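Local coordinates for protein putative nuclease YbcO (Escherichia coli K-12, PDB 3G27) that is a zinc-binding protein of prophage origin that probably acts as a nuclease, at residues 57-61 with 62-66; 20-24 with 25-29. One frame throughout, in Å; residues are numbered along the deposited sequence.

Interaction 1 (57-61 with 62-66); sequences CHDEI and DRRTH. With ZN (zinc ion), chain B; EDO (1,2-ethanediol), chain D.
R64 points NH2 at the face of the H58 ring, 3.7 Å above its centre, with the guanidinium standing nearly upright on it, the two planes 85° apart. The same edge grips D59 side-on, NE and NH2 both donating to OD1. NH2, 2.9 Å from D59 OD1, uses the anti lone pair of that oxygen, whereas NE arrives from above the carboxylate plane. D62 completes the network, its OD2 accepting from R64 NH1 at 2.8 Å through the anti lone pair. Two carboxylates thus share one arginine, whose positive charge probably eases their mutual repulsion.

The backbone beneath follows a Schellman motif, with R63 at positive phi after the last helical turn. E60 O receives R63 N and R63 NH2 from opposite faces of its plane. The R63 chain, bent at chi2 and chi3, folds back so that NH2 also lies 3.0 Å from E60 OE2, a salt bridge in which NH2 comes from above the carboxylate plane. The other oxygen, E60 OE1, accepts a 2.6 Å hydrogen bond from T65 OG1. Backbone nitrogens of F67 and V68 also donate to this carboxylate, so the buried E60 pins down the chain leaving the helix.

Helix 55-61, which delivers C57 to the zinc, is therefore closed at its C-terminal end by its own outgoing loop. H58 and I61 pack on strand 29-32, while I61 and R63 rest against helix 70-90.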
loop_
_atom_site.group_PDB
_atom_site.type_symbol
_atom_site.label_atom_id
_atom_site.label_comp_id
_atom_site.label_asym_id
_atom_site.label_seq_id
_atom_site.Cartn_x
_atom_site.Cartn_y
_atom_site.Cartn_z
ATOM N N CYS A 57 -15.052 -7.252 2.742
ATOM C CA CYS A 57 -13.655 -6.854 2.946
ATOM C C CYS A 57 -13.571 -5.418 3.432
ATOM O O CYS A 57 -12.763 -5.088 4.268
ATOM C CB CYS A 57 -12.861 -7.042 1.649
ATOM S SG CYS A 57 -12.409 -8.743 1.333
ATOM N N HIS A 58 -14.455 -4.558 2.935
ATOM C CA HIS A 58 -14.496 -3.191 3.387
ATOM C C HIS A 58 -14.762 -3.130 4.895
ATOM O O HIS A 58 -14.050 -2.465 5.622
ATOM C CB HIS A 58 -15.595 -2.486 2.618
ATOM C CG HIS A 58 -15.676 -1.026 2.862
ATOM N ND1 HIS A 58 -16.804 -0.297 2.559
ATOM C CD2 HIS A 58 -14.766 -0.144 3.347
ATOM C CE1 HIS A 58 -16.578 0.978 2.850
ATOM N NE2 HIS A 58 -15.354 1.093 3.332
ATOM N N ASP A 59 -15.787 -3.829 5.375
ATOM C CA ASP A 59 -16.105 -3.822 6.807
ATOM C C ASP A 59 -14.950 -4.360 7.650
ATOM O O ASP A 59 -14.661 -3.839 8.703
ATOM C CB ASP A 59 -17.363 -4.601 7.071
ATOM C CG ASP A 59 -18.610 -3.928 6.495
ATOM O OD1 ASP A 59 -18.545 -2.721 6.206
ATOM O OD2 ASP A 59 -19.676 -4.598 6.352
ATOM N N GLU A 60 -14.253 -5.354 7.140
ATOM C CA GLU A 60 -13.093 -5.958 7.836
ATOM C C GLU A 60 -11.881 -5.063 7.856
ATOM O O GLU A 60 -11.234 -4.928 8.894
ATOM C CB GLU A 60 -12.716 -7.287 7.214
ATOM C CG GLU A 60 -11.594 -8.087 7.946
ATOM C CD GLU A 60 -12.023 -8.727 9.259
ATOM O OE1 GLU A 60 -13.237 -8.947 9.488
ATOM O OE2 GLU A 60 -11.126 -9.019 10.073
ATOM N N ILE A 61 -11.550 -4.445 6.729
ATOM C CA ILE A 61 -10.370 -3.589 6.703
ATOM C C ILE A 61 -10.593 -2.343 7.569
ATOM O O ILE A 61 -9.643 -1.816 8.129
ATOM C CB ILE A 61 -9.856 -3.241 5.253
ATOM C CG1 ILE A 61 -10.814 -2.298 4.495
ATOM C CG2 ILE A 61 -9.530 -4.511 4.479
ATOM C CD1 ILE A 61 -10.258 -1.771 3.111
ATOM N N ASP A 62 -11.848 -1.880 7.677
ATOM C CA ASP A 62 -12.212 -0.767 8.561
ATOM C C ASP A 62 -12.350 -1.169 10.041
ATOM O O ASP A 62 -12.503 -0.320 10.903
ATOM C CB ASP A 62 -13.544 -0.145 8.111
ATOM C CG ASP A 62 -13.408 0.735 6.873
ATOM O OD1 ASP A 62 -12.301 0.816 6.305
ATOM O OD2 ASP A 62 -14.430 1.350 6.480
ATOM N N ARG A 63 -12.277 -2.462 10.319
ATOM C CA ARG A 63 -12.404 -3.065 11.672
ATOM C C ARG A 63 -13.805 -2.980 12.244
ATOM O O ARG A 63 -13.992 -3.121 13.442
ATOM C CB ARG A 63 -11.354 -2.542 12.674
ATOM C CG ARG A 63 -9.916 -2.459 12.135
ATOM C CD ARG A 63 -9.464 -3.734 11.398
ATOM N NE ARG A 63 -9.257 -4.843 12.330
ATOM C CZ ARG A 63 -9.348 -6.135 12.015
ATOM N NH1 ARG A 63 -9.119 -7.054 12.946
ATOM N NH2 ARG A 63 -9.674 -6.520 10.780
ATOM N N ARG A 64 -14.797 -2.790 11.382
ATOM C CA ARG A 64 -16.198 -2.967 11.788
ATOM C C ARG A 64 -16.466 -4.445 12.080
ATOM O O ARG A 64 -17.312 -4.790 12.932
ATOM C CB ARG A 64 -17.148 -2.415 10.732
ATOM C CG ARG A 64 -17.232 -0.908 10.756
ATOM C CD ARG A 64 -18.369 -0.372 9.860
ATOM N NE ARG A 64 -18.087 -0.626 8.455
ATOM C CZ ARG A 64 -17.268 0.108 7.695
ATOM N NH1 ARG A 64 -16.647 1.176 8.168
ATOM N NH2 ARG A 64 -17.061 -0.232 6.440
ATOM N N THR A 65 -15.715 -5.313 11.405
ATOM C CA THR A 65 -15.619 -6.730 11.763
ATOM C C THR A 65 -14.171 -7.008 12.025
ATOM O O THR A 65 -13.296 -6.285 11.551
ATOM C CB THR A 65 -16.171 -7.687 10.653
ATOM O OG1 THR A 65 -15.456 -7.521 9.405
ATOM C CG2 THR A 65 -17.663 -7.466 10.445
ATOM N N HIS A 66 -13.915 -8.054 12.790
ATOM C CA HIS A 66 -12.558 -8.457 13.090
ATOM C C HIS A 66 -12.415 -9.984 12.973
ATOM O O HIS A 66 -11.897 -10.654 13.866
ATOM C CB HIS A 66 -12.158 -7.940 14.471
ATOM C CG HIS A 66 -13.186 -8.214 15.519
ATOM N ND1 HIS A 66 -14.252 -7.371 15.743
ATOM C CD2 HIS A 66 -13.340 -9.255 16.370
ATOM C CE1 HIS A 66 -15.015 -7.877 16.694
ATOM N NE2 HIS A 66 -14.486 -9.022 17.091
HETATM ZN ZN ZN B . -13.435 -8.885 -0.814
HETATM C C1 EDO D . -17.126 -11.375 15.016
HETATM O O1 EDO D . -15.864 -12.043 14.811
HETATM C C2 EDO D . -17.381 -10.296 13.961
HETATM O O2 EDO D . -16.279 -9.405 13.803
HETATM O O HOH W 1 -12.354 2.355 4.079
#

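Interaction 2 (20-24 with 25-29); sequences VCNGN and PETSV. With ZN (zinc ion), chain B; CA (calcium ion), chain C.
One threonine clasps a single carbonyl through both its backbone and its side chain: N24 O is held twice by T27. T27 OG1 reaches N24 O at 2.8 Å in the carbonyl plane, while T27 N donates to it at 2.9 Å from above that plane. The N24 amide reaches over to E26 with its plane 72° from the carboxylate. N24 ND2 meets E26 OE2 at 3.1 Å, and N24 OD1 takes E26 N at 3.3 Å, both weak. P25 starts the short 3-10 turn 25-27 between these partners.

Ahead of this turn the chain is shaped by local polar bonds, several of them weak. N22 forms an Asx turn, its OD1 accepting from N24 N at 2.9 Å. With CG set between the backbone N and the carbonyl carbon (chi1 65°), N22 also brings its ND2 to T27 OG1, a weak bond of 3.4 Å. C21, just before, serves two separate metal sites: its SG binds zinc at 2.3 Å, and its carbonyl O binds calcium at 2.5 Å. C13, C54 and C57 complete the zinc site, and G19 O joins three waters on the calcium.

T27 OG1 also accepts from S55 N, next to the zinc ligand C54, linking the turn to the other half of the metal site. The weak N-H bond from G23 to the zinc-bound C21 SG would be expected to temper the charge on that sulfur slightly, and calcium on the carbonyl O of the same residue probably polarises that peptide group.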
loop_
_atom_site.group_PDB
_atom_site.type_symbol
_atom_site.label_atom_id
_atom_site.label_comp_id
_atom_site.label_asym_id
_atom_site.label_seq_id
_atom_site.Cartn_x
_atom_site.Cartn_y
_atom_site.Cartn_z
ATOM N N VAL A 20 -13.500 -14.083 4.396
ATOM C CA VAL A 20 -14.182 -12.806 4.528
ATOM C C VAL A 20 -14.737 -12.261 3.190
ATOM O O VAL A 20 -15.887 -11.801 3.111
ATOM C CB VAL A 20 -13.229 -11.741 5.235
ATOM C CG1 VAL A 20 -13.849 -10.380 5.198
ATOM C CG2 VAL A 20 -12.870 -12.163 6.652
ATOM N N CYS A 21 -13.928 -12.320 2.148
ATOM C CA CYS A 21 -14.334 -11.829 0.846
ATOM C C CYS A 21 -15.623 -12.482 0.430
ATOM O O CYS A 21 -15.795 -13.697 0.595
ATOM C CB CYS A 21 -13.264 -12.117 -0.221
ATOM S SG CYS A 21 -13.368 -11.022 -1.746
ATOM N N ASN A 22 -16.528 -11.693 -0.131
ATOM C CA ASN A 22 -17.695 -12.264 -0.761
ATOM C C ASN A 22 -17.510 -12.521 -2.274
ATOM O O ASN A 22 -18.293 -13.206 -2.884
ATOM C CB ASN A 22 -18.981 -11.467 -0.442
ATOM C CG ASN A 22 -18.994 -10.058 -1.009
ATOM O OD1 ASN A 22 -18.511 -9.791 -2.107
ATOM N ND2 ASN A 22 -19.579 -9.152 -0.261
ATOM N N GLY A 23 -16.473 -11.954 -2.874
ATOM C CA GLY A 23 -16.196 -12.148 -4.290
ATOM C C GLY A 23 -17.232 -11.604 -5.262
ATOM O O GLY A 23 -17.250 -12.004 -6.439
ATOM N N ASN A 24 -18.092 -10.709 -4.792
ATOM C CA ASN A 24 -19.211 -10.238 -5.579
ATOM C C ASN A 24 -18.968 -8.781 -5.967
ATOM O O ASN A 24 -19.165 -7.867 -5.169
ATOM C CB ASN A 24 -20.512 -10.419 -4.816
ATOM C CG ASN A 24 -21.717 -10.098 -5.640
ATOM O OD1 ASN A 24 -21.628 -9.725 -6.826
ATOM N ND2 ASN A 24 -22.870 -10.222 -5.025
ATOM N N PRO A 25 -18.535 -8.562 -7.211
ATOM C CA PRO A 25 -18.174 -7.223 -7.646
ATOM C C PRO A 25 -19.318 -6.214 -7.586
ATOM O O PRO A 25 -19.062 -5.038 -7.494
ATOM C CB PRO A 25 -17.686 -7.437 -9.084
ATOM C CG PRO A 25 -18.341 -8.628 -9.536
ATOM C CD PRO A 25 -18.577 -9.513 -8.335
ATOM N N GLU A 26 -20.560 -6.650 -7.617
ATOM C CA GLU A 26 -21.666 -5.728 -7.432
ATOM C C GLU A 26 -21.570 -4.992 -6.093
ATOM O O GLU A 26 -22.117 -3.910 -5.951
ATOM C CB GLU A 26 -23.032 -6.440 -7.539
ATOM C CG GLU A 26 -23.557 -7.065 -6.211
ATOM C CD GLU A 26 -24.754 -8.015 -6.373
ATOM O OE1 GLU A 26 -25.801 -7.811 -5.705
ATOM O OE2 GLU A 26 -24.645 -8.955 -7.181
ATOM N N THR A 27 -20.911 -5.578 -5.096
ATOM C CA THR A 27 -20.860 -4.938 -3.778
ATOM C C THR A 27 -19.630 -4.026 -3.636
ATOM O O THR A 27 -19.439 -3.423 -2.584
ATOM C CB THR A 27 -20.906 -5.976 -2.651
ATOM O OG1 THR A 27 -19.680 -6.709 -2.622
ATOM C CG2 THR A 27 -22.055 -6.937 -2.881
ATOM N N SER A 28 -18.809 -3.912 -4.691
ATOM C CA SER A 28 -17.503 -3.271 -4.553
ATOM C C SER A 28 -17.650 -1.798 -4.421
ATOM O O SER A 28 -18.482 -1.209 -5.105
ATOM C CB SER A 28 -16.620 -3.537 -5.761
ATOM O OG SER A 28 -16.059 -4.827 -5.636
ATOM N N VAL A 29 -16.831 -1.201 -3.558
ATOM C CA VAL A 29 -16.739 0.257 -3.476
ATOM C C VAL A 29 -15.273 0.690 -3.379
ATOM O O VAL A 29 -14.390 -0.133 -3.169
ATOM C CB VAL A 29 -17.522 0.796 -2.246
ATOM C CG1 VAL A 29 -19.016 0.388 -2.320
ATOM C CG2 VAL A 29 -16.891 0.290 -0.954
HETATM ZN ZN ZN B . -13.435 -8.885 -0.814
HETATM CA CA CA C . -16.927 -15.520 1.806
HETATM O O HOH W 2 -18.008 -13.312 2.571
HETATM O O HOH W 3 -17.669 -15.803 -0.427
HETATM O O HOH W 4 -14.715 -16.322 0.648
#

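From the N terminus, interaction 2 comes first: residues 20-29 leave the metal sites through a tight turn and run into strand 29-32. The chain then pairs that strand with 50-53 and enters helix 55-61, where interaction 1 closes the turn that leads on to helix 70-90. The two local contacts lie in series, neither nested nor crossed, with centres 13 Å apart. They nevertheless meet in space: C21 and C57 bind the same zinc, V20 packs on E60, and V29 CG2 lies 3.6 Å from H58 ND1. Together they fasten the loop before the two-stranded antiparallel sheet to the helix after it.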